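PDB 5UTT: sortase from Actinomyces oris, which probably acts, through the sortase domain described here, as a cysteine transpeptidase that cleaves sorting signals of surface proteins and links the proteins to the cell envelope. Local coordinates for residues A[59-64]-A[76-81]; A[80-85]-A[154-159]; A[99-104]-A[112-117]; A[145-150]-A[162-167]. All coordinates share one frame; numbering follows the deposited sequence.

Contact 1 of 4, residues A[59-64]-A[76-81]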
loop_
_atom_site.group_PDB
_atom_site.type_symbol
_atom_site.label_atom_id
_atom_site.label_comp_id
_atom_site.label_asym_id
_atom_site.label_seq_id
_atom_site.Cartn_x
_atom_site.Cartn_y
_atom_site.Cartn_z
ATOM N N ALA A 59 8.081 1.797 -11.762
ATOM C CA ALA A 59 7.200 2.823 -11.165
ATOM C C ALA A 59 6.007 2.075 -10.598
ATOM O O ALA A 59 4.857 2.516 -10.748
ATOM C CB ALA A 59 6.746 3.841 -12.172
ATOM N N ALA A 60 6.332 0.913 -10.051
ATOM C CA ALA A 60 5.350 0.015 -9.372
ATOM C C ALA A 60 5.699 -0.177 -7.927
ATOM O O ALA A 60 6.853 -0.088 -7.516
ATOM C CB ALA A 60 5.322 -1.330 -10.074
ATOM N N ALA A 61 4.682 -0.443 -7.108
ATOM C CA ALA A 61 4.875 -0.795 -5.743
ATOM C C ALA A 61 5.173 -2.282 -5.694
ATOM O O ALA A 61 4.629 -3.042 -6.482
ATOM C CB ALA A 61 3.632 -0.490 -4.971
ATOM N N GLY A 62 6.027 -2.676 -4.771
ATOM C CA GLY A 62 6.376 -4.092 -4.596
ATOM C C GLY A 62 5.953 -4.734 -3.272
ATOM O O GLY A 62 6.242 -4.217 -2.199
ATOM N N HIS A 63 5.325 -5.901 -3.348
ATOM C CA HIS A 63 4.913 -6.592 -2.140
ATOM C C HIS A 63 6.078 -7.359 -1.524
ATOM O O HIS A 63 6.683 -8.207 -2.161
ATOM C CB HIS A 63 3.788 -7.548 -2.457
ATOM C CG HIS A 63 3.286 -8.349 -1.281
ATOM N ND1 HIS A 63 3.113 -9.708 -1.374
ATOM C CD2 HIS A 63 2.897 -8.002 -0.031
ATOM C CE1 HIS A 63 2.649 -10.173 -0.225
ATOM N NE2 HIS A 63 2.487 -9.154 0.597
ATOM N N TYR A 64 6.350 -7.067 -0.248
ATOM C CA TYR A 64 7.285 -7.864 0.545
ATOM C C TYR A 64 6.808 -9.321 0.574
ATOM O O TYR A 64 5.690 -9.626 1.034
ATOM C CB TYR A 64 7.424 -7.289 1.960
ATOM C CG TYR A 64 8.156 -5.944 2.088
ATOM C CD1 TYR A 64 7.493 -4.730 1.902
ATOM C CD2 TYR A 64 9.494 -5.910 2.419
ATOM C CE1 TYR A 64 8.163 -3.517 2.047
ATOM C CE2 TYR A 64 10.185 -4.713 2.555
ATOM C CZ TYR A 64 9.519 -3.531 2.358
ATOM O OH TYR A 64 10.169 -2.316 2.500
ATOM N N PHE A 76 -0.247 -6.544 4.751
ATOM C CA PHE A 76 0.140 -6.562 3.317
ATOM C C PHE A 76 1.071 -5.368 3.125
ATOM O O PHE A 76 0.617 -4.221 3.049
ATOM C CB PHE A 76 -1.099 -6.473 2.445
ATOM C CG PHE A 76 -0.803 -6.372 0.955
ATOM C CD1 PHE A 76 -0.479 -7.506 0.245
ATOM C CD2 PHE A 76 -0.946 -5.166 0.283
ATOM C CE1 PHE A 76 -0.215 -7.438 -1.128
ATOM C CE2 PHE A 76 -0.687 -5.084 -1.101
ATOM C CZ PHE A 76 -0.328 -6.212 -1.787
ATOM N N ALA A 77 2.365 -5.601 3.012
ATOM C CA ALA A 77 3.281 -4.493 3.046
ATOM C C ALA A 77 3.855 -4.298 1.656
ATOM O O ALA A 77 4.169 -5.283 0.946
ATOM C CB ALA A 77 4.376 -4.739 4.048
ATOM N N ILE A 78 3.933 -3.050 1.266
ATOM C CA ILE A 78 4.481 -2.724 -0.070
ATOM C C ILE A 78 5.510 -1.616 -0.006
ATOM O O ILE A 78 5.404 -0.639 0.729
ATOM C CB ILE A 78 3.345 -2.376 -1.074
ATOM C CG1 ILE A 78 2.530 -1.189 -0.581
ATOM C CG2 ILE A 78 2.454 -3.599 -1.387
ATOM C CD1 ILE A 78 1.518 -0.707 -1.584
ATOM N N ALA A 79 6.523 -1.752 -0.855
ATOM C CA ALA A 79 7.601 -0.776 -0.981
ATOM C C ALA A 79 7.425 0.012 -2.258
ATOM O O ALA A 79 6.938 -0.518 -3.258
ATOM C CB ALA A 79 8.952 -1.517 -0.998
ATOM N N GLY A 80 7.822 1.272 -2.238
ATOM C CA GLY A 80 7.867 2.105 -3.414
ATOM C C GLY A 80 9.000 3.086 -3.418
ATOM O O GLY A 80 9.470 3.554 -2.387
ATOM N N HIS A 81 9.528 3.350 -4.612
ATOM C CA HIS A 81 10.491 4.387 -4.726
ATOM C C HIS A 81 9.888 5.752 -4.395
ATOM O O HIS A 81 8.754 6.039 -4.708
ATOM C CB HIS A 81 11.013 4.434 -6.159
ATOM C CG HIS A 81 12.078 3.441 -6.468
ATOM N ND1 HIS A 81 12.676 2.637 -5.524
ATOM C CD2 HIS A 81 12.715 3.181 -7.637
ATOM C CE1 HIS A 81 13.598 1.886 -6.101
ATOM N NE2 HIS A 81 13.663 2.218 -7.377
HETATM O O HOH W 1 8.536 2.235 -7.059
#
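Ala61 is the first residue to meet the second segment directly; just before it, Ala60 and His81 are joined by one water, which donates to Ala60 O and accepts from His81 N. Ala61 sets its CA against Ala79 O at 3.2 Å, a CA-H...O contact, and its CB against Ile78 CD1 at 4.0 Å. Gly62 and Ala79 then form an antiparallel hydrogen-bonded pair. Gly62 N lies 2.8 Å from Ala79 O in that carbonyl's plane, and Ala79 N returns a bond to Gly62 O. His63 is paired with Ile78, but its CG, anti to the backbone N (chi1 179°), swings the imidazole along the second strand toward Phe76. The two rings make an offset stack with centroids 4.4 Å apart and planes 21° from parallel. Phe76 CE1 lies over one face of the His63 ring, toward its rim and 3.3 Å from His63 CD2. His63 ND1 and NE2 are hydrogen-bonded to Glu49 and to Gln68 O, which fixes the rotation of the ring; an acidic partner at ND1 and a carbonyl at NE2 are consistent with a protonated imidazole. Tyr64 closes the ladder through its N, 3.1 Å from Ala77 O. Its ring turns along the second strand and brings CE1 within 3.7 Å of Ala79 CB, while OH bonds Thr147. The hairpin 61-63/74-79 is thus inserted in the sheet: strand 45-49 pairs with 61-63 on one flank, and strand 142-150 pairs with 74-79 on the other.

Contact 2 of 4, residues A[80-85]-A[154-159]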
loop_
_atom_site.group_PDB
_atom_site.type_symbol
_atom_site.label_atom_id
_atom_site.label_comp_id
_atom_site.label_asym_id
_atom_site.label_seq_id
_atom_site.Cartn_x
_atom_site.Cartn_y
_atom_site.Cartn_z
ATOM N N GLY A 80 7.822 1.272 -2.238
ATOM C CA GLY A 80 7.867 2.105 -3.414
ATOM C C GLY A 80 9.000 3.086 -3.418
ATOM O O GLY A 80 9.470 3.554 -2.387
ATOM N N HIS A 81 9.528 3.350 -4.612
ATOM C CA HIS A 81 10.491 4.387 -4.726
ATOM C C HIS A 81 9.888 5.752 -4.395
ATOM O O HIS A 81 8.754 6.039 -4.708
ATOM C CB HIS A 81 11.013 4.434 -6.159
ATOM C CG HIS A 81 12.078 3.441 -6.468
ATOM N ND1 HIS A 81 12.676 2.637 -5.524
ATOM C CD2 HIS A 81 12.715 3.181 -7.637
ATOM C CE1 HIS A 81 13.598 1.886 -6.101
ATOM N NE2 HIS A 81 13.663 2.218 -7.377
ATOM N N ARG A 82 10.704 6.627 -3.821
ATOM C CA ARG A 82 10.296 7.971 -3.489
ATOM C C ARG A 82 10.350 8.942 -4.654
ATOM O O ARG A 82 9.623 9.952 -4.634
ATOM C CB ARG A 82 11.195 8.517 -2.384
ATOM C CG ARG A 82 10.727 9.801 -1.714
ATOM C CD ARG A 82 9.619 9.470 -0.701
ATOM N NE ARG A 82 9.032 10.684 -0.132
ATOM C CZ ARG A 82 9.418 11.259 1.002
ATOM N NH1 ARG A 82 8.824 12.377 1.415
ATOM N NH2 ARG A 82 10.399 10.735 1.718
ATOM N N ARG A 83 11.173 8.650 -5.661
ATOM C CA ARG A 83 11.497 9.624 -6.719
ATOM C C ARG A 83 11.208 9.208 -8.175
ATOM O O ARG A 83 11.577 9.930 -9.114
ATOM C CB ARG A 83 12.965 10.038 -6.572
ATOM C CG ARG A 83 13.308 10.444 -5.130
ATOM C CD ARG A 83 14.209 11.662 -5.032
ATOM N NE ARG A 83 15.622 11.297 -5.051
ATOM C CZ ARG A 83 16.596 12.030 -5.590
ATOM N NH1 ARG A 83 16.331 13.184 -6.193
ATOM N NH2 ARG A 83 17.853 11.600 -5.537
ATOM N N THR A 84 10.515 8.101 -8.380
ATOM C CA THR A 84 10.173 7.628 -9.741
ATOM C C THR A 84 9.122 8.475 -10.466
ATOM O O THR A 84 8.294 9.131 -9.846
ATOM C CB THR A 84 9.668 6.180 -9.734
ATOM O OG1 THR A 84 8.803 5.973 -8.605
ATOM C CG2 THR A 84 10.809 5.213 -9.652
ATOM N N TYR A 85 9.188 8.470 -11.796
ATOM C CA TYR A 85 8.299 9.292 -12.622
ATOM C C TYR A 85 6.943 8.616 -12.832
ATOM O O TYR A 85 6.842 7.391 -12.954
ATOM C CB TYR A 85 8.980 9.613 -13.972
ATOM C CG TYR A 85 8.130 10.435 -14.927
ATOM C CD1 TYR A 85 8.113 11.837 -14.864
ATOM C CD2 TYR A 85 7.335 9.811 -15.895
ATOM C CE1 TYR A 85 7.328 12.583 -15.733
ATOM C CE2 TYR A 85 6.548 10.549 -16.758
ATOM C CZ TYR A 85 6.544 11.932 -16.675
ATOM O OH TYR A 85 5.761 12.662 -17.540
ATOM N N ALA A 154 17.865 15.394 4.607
ATOM C CA ALA A 154 17.468 15.754 3.244
ATOM C C ALA A 154 16.036 15.324 2.874
ATOM O O ALA A 154 15.641 15.491 1.733
ATOM C CB ALA A 154 18.475 15.205 2.234
ATOM N N GLY A 155 15.279 14.738 3.822
ATOM C CA GLY A 155 13.911 14.290 3.546
ATOM C C GLY A 155 13.670 13.461 2.282
ATOM O O GLY A 155 14.186 12.374 2.129
ATOM N N GLU A 156 12.835 13.990 1.395
ATOM C CA GLU A 156 12.509 13.340 0.138
ATOM C C GLU A 156 13.774 12.879 -0.636
ATOM O O GLU A 156 13.748 11.917 -1.412
ATOM C CB GLU A 156 11.605 14.281 -0.683
ATOM C CG GLU A 156 11.041 13.711 -1.965
ATOM C CD GLU A 156 10.421 14.772 -2.870
ATOM O OE1 GLU A 156 9.979 15.833 -2.362
ATOM O OE2 GLU A 156 10.375 14.520 -4.089
ATOM N N PHE A 157 14.879 13.592 -0.424
ATOM C CA PHE A 157 16.094 13.361 -1.193
ATOM C C PHE A 157 17.186 12.655 -0.378
ATOM O O PHE A 157 18.374 12.707 -0.720
ATOM C CB PHE A 157 16.575 14.706 -1.750
ATOM C CG PHE A 157 15.493 15.445 -2.483
ATOM C CD1 PHE A 157 15.249 15.187 -3.815
ATOM C CD2 PHE A 157 14.639 16.306 -1.792
ATOM C CE1 PHE A 157 14.208 15.831 -4.490
ATOM C CE2 PHE A 157 13.606 16.949 -2.456
ATOM C CZ PHE A 157 13.397 16.711 -3.807
ATOM N N GLY A 158 16.782 12.022 0.727
ATOM C CA GLY A 158 17.682 11.262 1.566
ATOM C C GLY A 158 17.158 9.869 1.829
ATOM O O GLY A 158 16.053 9.497 1.413
ATOM N N ASN A 159 18.001 9.046 2.428
ATOM C CA ASN A 159 17.667 7.632 2.546
ATOM C C ASN A 159 18.311 6.954 3.726
ATOM O O ASN A 159 18.491 5.720 3.733
ATOM C CB ASN A 159 17.965 6.881 1.230
ATOM C CG ASN A 159 19.387 7.040 0.780
ATOM O OD1 ASN A 159 20.113 7.908 1.274
ATOM N ND2 ASN A 159 19.810 6.189 -0.158
#
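Arg82 and Glu156 mark the closest backbone approach, with their CA atoms 6.8 Å apart, and no hydrogen bond links the two irregular segments. Residues 154-159 curl through two overlapping turns, type II' from Ala154 to Phe157 and type I from Gly155 to Gly158. Each is closed by a backbone bond, Phe157 N to Ala154 O and Gly158 N to Gly155 O, and the positive phi at Gly155 (48°) suits a glycine. The Arg82 chain bends at chi2 (78°) to lay its guanidinium alongside the turn at Glu156. One face of the guanidinium lies against Glu156 CA, which is 3.7 Å from Arg82 NH2, and Arg82 CG packs on Glu156 CG at 3.9 Å. The acid does not pair with this arginine, because Arg82 NH1 and Glu156 OE1 stay 5.2 Å apart. Glu156 instead forms salt bridges with Arg90 and Arg91, while Arg82 NH2 bonds Cys149 O and His150 ND1, and NE bonds Arg90 O. Farther out, Arg83 brings NH1 to the edge of the Phe157 ring, 3.3 Å from Phe157 CD1, with the two planes 76° apart; the approach is not over the ring face. The segments are the loop after strand 74-79, which carries His81, the probable catalytic histidine by family, and the loop between strands 142-150 and 161-174, corresponding by topology to the β7/β8 loop, which borders the active site in sortases.

Contact 3 of 4, residues A[99-104]-A[112-117]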
loop_
_atom_site.group_PDB
_atom_site.type_symbol
_atom_site.label_atom_id
_atom_site.label_comp_id
_atom_site.label_asym_id
_atom_site.label_seq_id
_atom_site.Cartn_x
_atom_site.Cartn_y
_atom_site.Cartn_z
ATOM N N ASP A 99 -6.954 9.247 6.217
ATOM C CA ASP A 99 -6.860 9.244 4.761
ATOM C C ASP A 99 -6.989 7.841 4.177
ATOM O O ASP A 99 -6.528 6.847 4.771
ATOM C CB ASP A 99 -5.523 9.854 4.351
ATOM C CG ASP A 99 -5.455 11.340 4.629
ATOM O OD1 ASP A 99 -6.515 12.010 4.669
ATOM O OD2 ASP A 99 -4.343 11.860 4.779
ATOM N N GLU A 100 -7.577 7.747 2.984
ATOM C CA GLU A 100 -7.803 6.454 2.379
ATOM C C GLU A 100 -6.633 5.953 1.578
ATOM O O GLU A 100 -5.998 6.739 0.828
ATOM C CB GLU A 100 -8.996 6.528 1.429
ATOM C CG GLU A 100 -10.330 6.448 2.180
ATOM C CD GLU A 100 -11.553 6.517 1.302
ATOM O OE1 GLU A 100 -11.446 6.951 0.144
ATOM O OE2 GLU A 100 -12.656 6.107 1.780
ATOM N N ILE A 101 -6.353 4.664 1.703
ATOM C CA ILE A 101 -5.399 3.963 0.811
ATOM C C ILE A 101 -6.189 2.840 0.140
ATOM O O ILE A 101 -6.778 1.963 0.815
ATOM C CB ILE A 101 -4.192 3.428 1.587
ATOM C CG1 ILE A 101 -3.394 4.596 2.199
ATOM C CG2 ILE A 101 -3.286 2.561 0.728
ATOM C CD1 ILE A 101 -2.195 4.142 2.979
ATOM N N ILE A 102 -6.247 2.856 -1.175
ATOM C CA ILE A 102 -7.210 2.005 -1.901
ATOM C C ILE A 102 -6.431 1.103 -2.813
ATOM O O ILE A 102 -5.564 1.607 -3.606
ATOM C CB ILE A 102 -8.257 2.826 -2.679
ATOM C CG1 ILE A 102 -9.023 3.750 -1.712
ATOM C CG2 ILE A 102 -9.180 1.903 -3.495
ATOM C CD1 ILE A 102 -9.993 4.687 -2.379
ATOM N N VAL A 103 -6.711 -0.216 -2.729
ATOM C CA VAL A 103 -6.161 -1.138 -3.691
ATOM C C VAL A 103 -7.239 -1.684 -4.611
ATOM O O VAL A 103 -8.263 -2.190 -4.167
ATOM C CB VAL A 103 -5.309 -2.270 -3.069
ATOM C CG1 VAL A 103 -4.660 -3.096 -4.172
ATOM C CG2 VAL A 103 -4.312 -1.675 -2.093
ATOM N N SER A 104 -7.021 -1.584 -5.897
ATOM C CA SER A 104 -7.958 -2.208 -6.836
ATOM C C SER A 104 -7.361 -3.517 -7.374
ATOM O O SER A 104 -6.240 -3.545 -7.890
ATOM C CB SER A 104 -8.365 -1.251 -7.947
ATOM O OG SER A 104 -7.314 -0.966 -8.841
ATOM N N PHE A 112 -8.570 0.872 2.829
ATOM C CA PHE A 112 -7.880 0.992 4.105
ATOM C C PHE A 112 -7.875 2.453 4.548
ATOM O O PHE A 112 -7.859 3.394 3.722
ATOM C CB PHE A 112 -6.434 0.456 4.017
ATOM C CG PHE A 112 -6.323 -0.947 3.544
ATOM C CD1 PHE A 112 -6.401 -1.272 2.173
ATOM C CD2 PHE A 112 -6.054 -1.970 4.431
ATOM C CE1 PHE A 112 -6.266 -2.590 1.755
ATOM C CE2 PHE A 112 -5.946 -3.287 4.023
ATOM C CZ PHE A 112 -6.052 -3.616 2.678
ATOM N N LYS A 113 -7.839 2.671 5.881
ATOM C CA LYS A 113 -7.746 4.016 6.423
ATOM C C LYS A 113 -6.505 4.181 7.294
ATOM O O LYS A 113 -6.231 3.324 8.149
ATOM C CB LYS A 113 -8.995 4.319 7.253
ATOM C CG LYS A 113 -10.263 4.318 6.423
ATOM C CD LYS A 113 -10.392 5.561 5.582
ATOM C CE LYS A 113 -11.864 5.955 5.384
ATOM N NZ LYS A 113 -12.574 6.479 6.617
ATOM N N VAL A 114 -5.723 5.241 7.009
ATOM C CA VAL A 114 -4.462 5.484 7.697
ATOM C C VAL A 114 -4.656 5.592 9.232
ATOM O O VAL A 114 -5.566 6.281 9.702
ATOM C CB VAL A 114 -3.728 6.722 7.156
ATOM C CG1 VAL A 114 -2.558 7.088 8.043
ATOM C CG2 VAL A 114 -3.239 6.451 5.749
ATOM N N THR A 115 -3.826 4.843 9.966
ATOM C CA THR A 115 -3.842 4.827 11.435
ATOM C C THR A 115 -2.689 5.666 11.972
ATOM O O THR A 115 -2.715 6.145 13.114
ATOM C CB THR A 115 -3.769 3.393 11.994
ATOM O OG1 THR A 115 -2.584 2.744 11.501
ATOM C CG2 THR A 115 -5.015 2.632 11.632
ATOM N N GLY A 116 -1.651 5.857 11.163
ATOM C CA GLY A 116 -0.489 6.588 11.633
ATOM C C GLY A 116 0.696 6.408 10.680
ATOM O O GLY A 116 0.630 5.599 9.744
ATOM N N HIS A 117 1.764 7.167 10.926
ATOM C CA HIS A 117 3.033 6.966 10.226
ATOM C C HIS A 117 4.192 6.855 11.199
ATOM O O HIS A 117 4.082 7.251 12.382
ATOM C CB HIS A 117 3.288 8.084 9.203
ATOM C CG HIS A 117 3.893 9.321 9.783
ATOM N ND1 HIS A 117 3.146 10.312 10.368
ATOM C CD2 HIS A 117 5.178 9.745 9.818
ATOM C CE1 HIS A 117 3.951 11.283 10.772
ATOM N NE2 HIS A 117 5.187 10.965 10.434
#
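Ile101 and Phe112 are the hydrogen-bonded pair of an antiparallel hairpin made by strands 100-104 and 108-120. Ile101 N reaches Phe112 O at 2.8 Å, and Phe112 N returns a bond to Ile101 O at 2.9 Å. Toward the hairpin's open end, Val114 N bonds Asp99 O in the carbonyl plane with a nearly straight N-H...O angle of 170°. The side chains of Ile101, Phe112 and Val114 gather on the inner face. There Val114 CG2, the branch anti to its carbonyl carbon, reaches Ile101 CD1 at 3.8 Å. The Phe112 ring presents its edge to the neighbouring backbone, with Phe112 CD1 3.5 Å from Ile101 O. These are the fifth and sixth strands of the eight-stranded sortase barrel; Ile101 and Phe112 pack on Ile144 of strand 142-150, Val114 on Val165 of strand 161-174. Glu100 and Lys113 occupy the other face as a non-hydrogen-bonded pair, lying side by side and pointing the same way. Their contact is aliphatic: Glu100 CG touches Lys113 CD at 3.5 Å. The charged ends do not join, since Glu100 OE2 and Lys113 NZ are 4.9 Å apart; Glu100 OE1 bonds Ser182, and Asp99 is held by Lys36 and by Gln96 N.

Contact 4 of 4, residues A[145-150]-A[162-167]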
loop_
_atom_site.group_PDB
_atom_site.type_symbol
_atom_site.label_atom_id
_atom_site.label_comp_id
_atom_site.label_asym_id
_atom_site.label_seq_id
_atom_site.Cartn_x
_atom_site.Cartn_y
_atom_site.Cartn_z
ATOM N N THR A 145 0.705 -1.625 4.569
ATOM C CA THR A 145 1.799 -0.827 5.022
ATOM C C THR A 145 2.512 -0.350 3.771
ATOM O O THR A 145 2.804 -1.162 2.914
ATOM C CB THR A 145 2.782 -1.616 5.904
ATOM O OG1 THR A 145 2.108 -2.007 7.128
ATOM C CG2 THR A 145 3.942 -0.760 6.321
ATOM N N LEU A 146 2.739 0.949 3.704
ATOM C CA LEU A 146 3.552 1.538 2.604
ATOM C C LEU A 146 4.866 1.979 3.164
ATOM O O LEU A 146 4.870 2.743 4.167
ATOM C CB LEU A 146 2.841 2.731 1.974
ATOM C CG LEU A 146 1.890 2.518 0.776
ATOM C CD1 LEU A 146 0.789 1.573 1.103
ATOM C CD2 LEU A 146 1.312 3.845 0.287
ATOM N N THR A 147 5.964 1.658 2.456
ATOM C CA THR A 147 7.304 2.015 2.873
ATOM C C THR A 147 8.051 2.718 1.762
ATOM O O THR A 147 7.905 2.352 0.606
ATOM C CB THR A 147 8.169 0.795 3.381
ATOM O OG1 THR A 147 8.697 -0.016 2.319
ATOM C CG2 THR A 147 7.331 -0.165 4.252
ATOM N N THR A 148 8.846 3.674 2.156
ATOM C CA THR A 148 9.741 4.351 1.210
ATOM C C THR A 148 10.888 5.021 1.977
ATOM O O THR A 148 10.910 5.038 3.196
ATOM C CB THR A 148 8.937 5.373 0.361
ATOM O OG1 THR A 148 9.774 5.829 -0.728
ATOM C CG2 THR A 148 8.555 6.526 1.155
ATOM N N CYS A 149 11.829 5.645 1.259
ATOM C CA CYS A 149 12.977 6.309 1.853
ATOM C C CYS A 149 12.656 7.697 2.312
ATOM O O CYS A 149 11.814 8.355 1.721
ATOM C CB CYS A 149 14.127 6.375 0.811
ATOM S SG CYS A 149 14.874 4.757 0.594
ATOM N N HIS A 150 13.370 8.150 3.349
ATOM C CA HIS A 150 13.327 9.509 3.818
ATOM C C HIS A 150 14.694 9.850 4.491
ATOM O O HIS A 150 15.339 9.006 5.113
ATOM C CB HIS A 150 12.123 9.719 4.817
ATOM C CG HIS A 150 11.808 11.160 5.139
ATOM N ND1 HIS A 150 11.138 11.994 4.273
ATOM C CD2 HIS A 150 12.052 11.908 6.246
ATOM C CE1 HIS A 150 10.964 13.175 4.827
ATOM N NE2 HIS A 150 11.533 13.157 6.020
ATOM N N ARG A 162 13.429 5.467 6.827
ATOM C CA ARG A 162 12.303 4.982 6.022
ATOM C C ARG A 162 10.996 5.566 6.559
ATOM O O ARG A 162 10.695 5.428 7.749
ATOM C CB ARG A 162 12.245 3.434 6.019
ATOM C CG ARG A 162 13.523 2.738 5.572
ATOM C CD ARG A 162 13.749 2.958 4.094
ATOM N NE ARG A 162 14.868 2.153 3.563
ATOM C CZ ARG A 162 16.100 2.609 3.494
ATOM N NH1 ARG A 162 16.368 3.837 3.972
ATOM N NH2 ARG A 162 17.073 1.850 2.979
ATOM N N TRP A 163 10.218 6.190 5.686
ATOM C CA TRP A 163 8.880 6.666 6.038
ATOM C C TRP A 163 7.873 5.537 5.825
ATOM O O TRP A 163 7.726 4.977 4.735
ATOM C CB TRP A 163 8.521 7.896 5.214
ATOM C CG TRP A 163 7.300 8.596 5.705
ATOM C CD1 TRP A 163 6.000 8.137 5.717
ATOM C CD2 TRP A 163 7.244 9.949 6.142
ATOM N NE1 TRP A 163 5.152 9.125 6.173
ATOM C CE2 TRP A 163 5.908 10.240 6.463
ATOM C CE3 TRP A 163 8.216 10.937 6.349
ATOM C CZ2 TRP A 163 5.538 11.470 6.948
ATOM C CZ3 TRP A 163 7.841 12.149 6.829
ATOM C CH2 TRP A 163 6.511 12.414 7.116
ATOM N N ILE A 164 7.135 5.224 6.896
ATOM C CA ILE A 164 6.221 4.085 6.931
ATOM C C ILE A 164 4.810 4.603 7.192
ATOM O O ILE A 164 4.608 5.380 8.092
ATOM C CB ILE A 164 6.527 3.131 8.087
ATOM C CG1 ILE A 164 8.019 2.803 8.158
ATOM C CG2 ILE A 164 5.652 1.868 8.004
ATOM C CD1 ILE A 164 8.529 2.083 6.936
ATOM N N VAL A 165 3.851 4.179 6.373
ATOM C CA VAL A 165 2.427 4.480 6.633
ATOM C C VAL A 165 1.654 3.195 6.873
ATOM O O VAL A 165 1.685 2.291 6.063
ATOM C CB VAL A 165 1.760 5.293 5.495
ATOM C CG1 VAL A 165 0.245 5.501 5.717
ATOM C CG2 VAL A 165 2.424 6.626 5.381
ATOM N N HIS A 166 0.914 3.168 7.975
ATOM C CA HIS A 166 -0.001 2.042 8.255
ATOM C C HIS A 166 -1.478 2.426 8.040
ATOM O O HIS A 166 -1.894 3.509 8.432
ATOM C CB HIS A 166 0.166 1.580 9.719
ATOM C CG HIS A 166 1.482 0.943 10.011
ATOM N ND1 HIS A 166 2.310 1.351 11.037
ATOM C CD2 HIS A 166 2.155 -0.024 9.352
ATOM C CE1 HIS A 166 3.406 0.615 11.029
ATOM N NE2 HIS A 166 3.342 -0.213 10.004
ATOM N N ALA A 167 -2.254 1.533 7.434
ATOM C CA ALA A 167 -3.689 1.733 7.219
ATOM C C ALA A 167 -4.441 0.440 7.560
ATOM O O ALA A 167 -4.049 -0.651 7.164
ATOM C CB ALA A 167 -4.005 2.208 5.797
#
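Leu146 and Val165 sit in the tightly packed half of the antiparallel hairpin 142-150/161-174, the seventh and eighth strands of the sortase barrel. Their paired bonds are short and regular: Leu146 N to Val165 O is 2.9 Å, Val165 N to Leu146 O is 2.8 Å, and both donors lie in the carbonyl planes. On the opposite face, that of Thr145 and Thr147, Ile164 spans the two threonines, its CG2 on Thr145 CG2 at 3.6 Å and its CD1 on Thr147 CG2 at 3.7 Å. His166 turns its ring edge to Thr145, with His166 CD2 3.0 Å from Thr145 OG1. The polar ends are tied elsewhere, Thr145 OG1 to Asn75 and His166 NE2 to Val127 O. Toward the partly exposed end the ladder becomes less regular. Trp163 N still bonds Thr148 O, but the N-H...O angle falls to 132°. His150 and Trp163 have CG anti to the backbone N (chi1 -168° in each); their side chains run side by side, and the edge of Trp163 meets the face of His150 at 70°. Trp163 CE3 lies over that ring's centre, 3.7 Å from His150 ND1, which bonds Arg82. Residues 145-149, Thr-Leu-Thr-Thr-Cys, match the sortase TLXTC signature, so Cys149 and Arg162 are probably the catalytic cysteine and arginine. The first bonds of their side chains diverge, yet the Arg162 chain, bent at chi2, brings its guanidinium back, with NH1 bonded to Asn159 O. Cys149 SG rests over one guanidinium face, offset toward its rim and 3.8 Å from Arg162 CZ.

How the contacts relate
Contacts 1, 4 and 3 follow one another across a single sheet. Contact 1 joins contact 4 where Ile78 N lies 2.7 Å from Thr145 O, and contact 3 joins it from the other flank through Thr115 N, 2.8 Å from His166 O. Contact 2 extends from the strand ends: it shares Gly80 and His81 with contact 1, and Gly80 O is 2.8 Å from Thr148 OG1 of contact 4. Its centre is about 20 Å from that of contact 3. The probable active site lies where contacts 1, 2 and 4 converge: His81, the likely catalytic histidine by family, has ND1 6.8 Å from Cys149 SG, too far for a direct hydrogen bond.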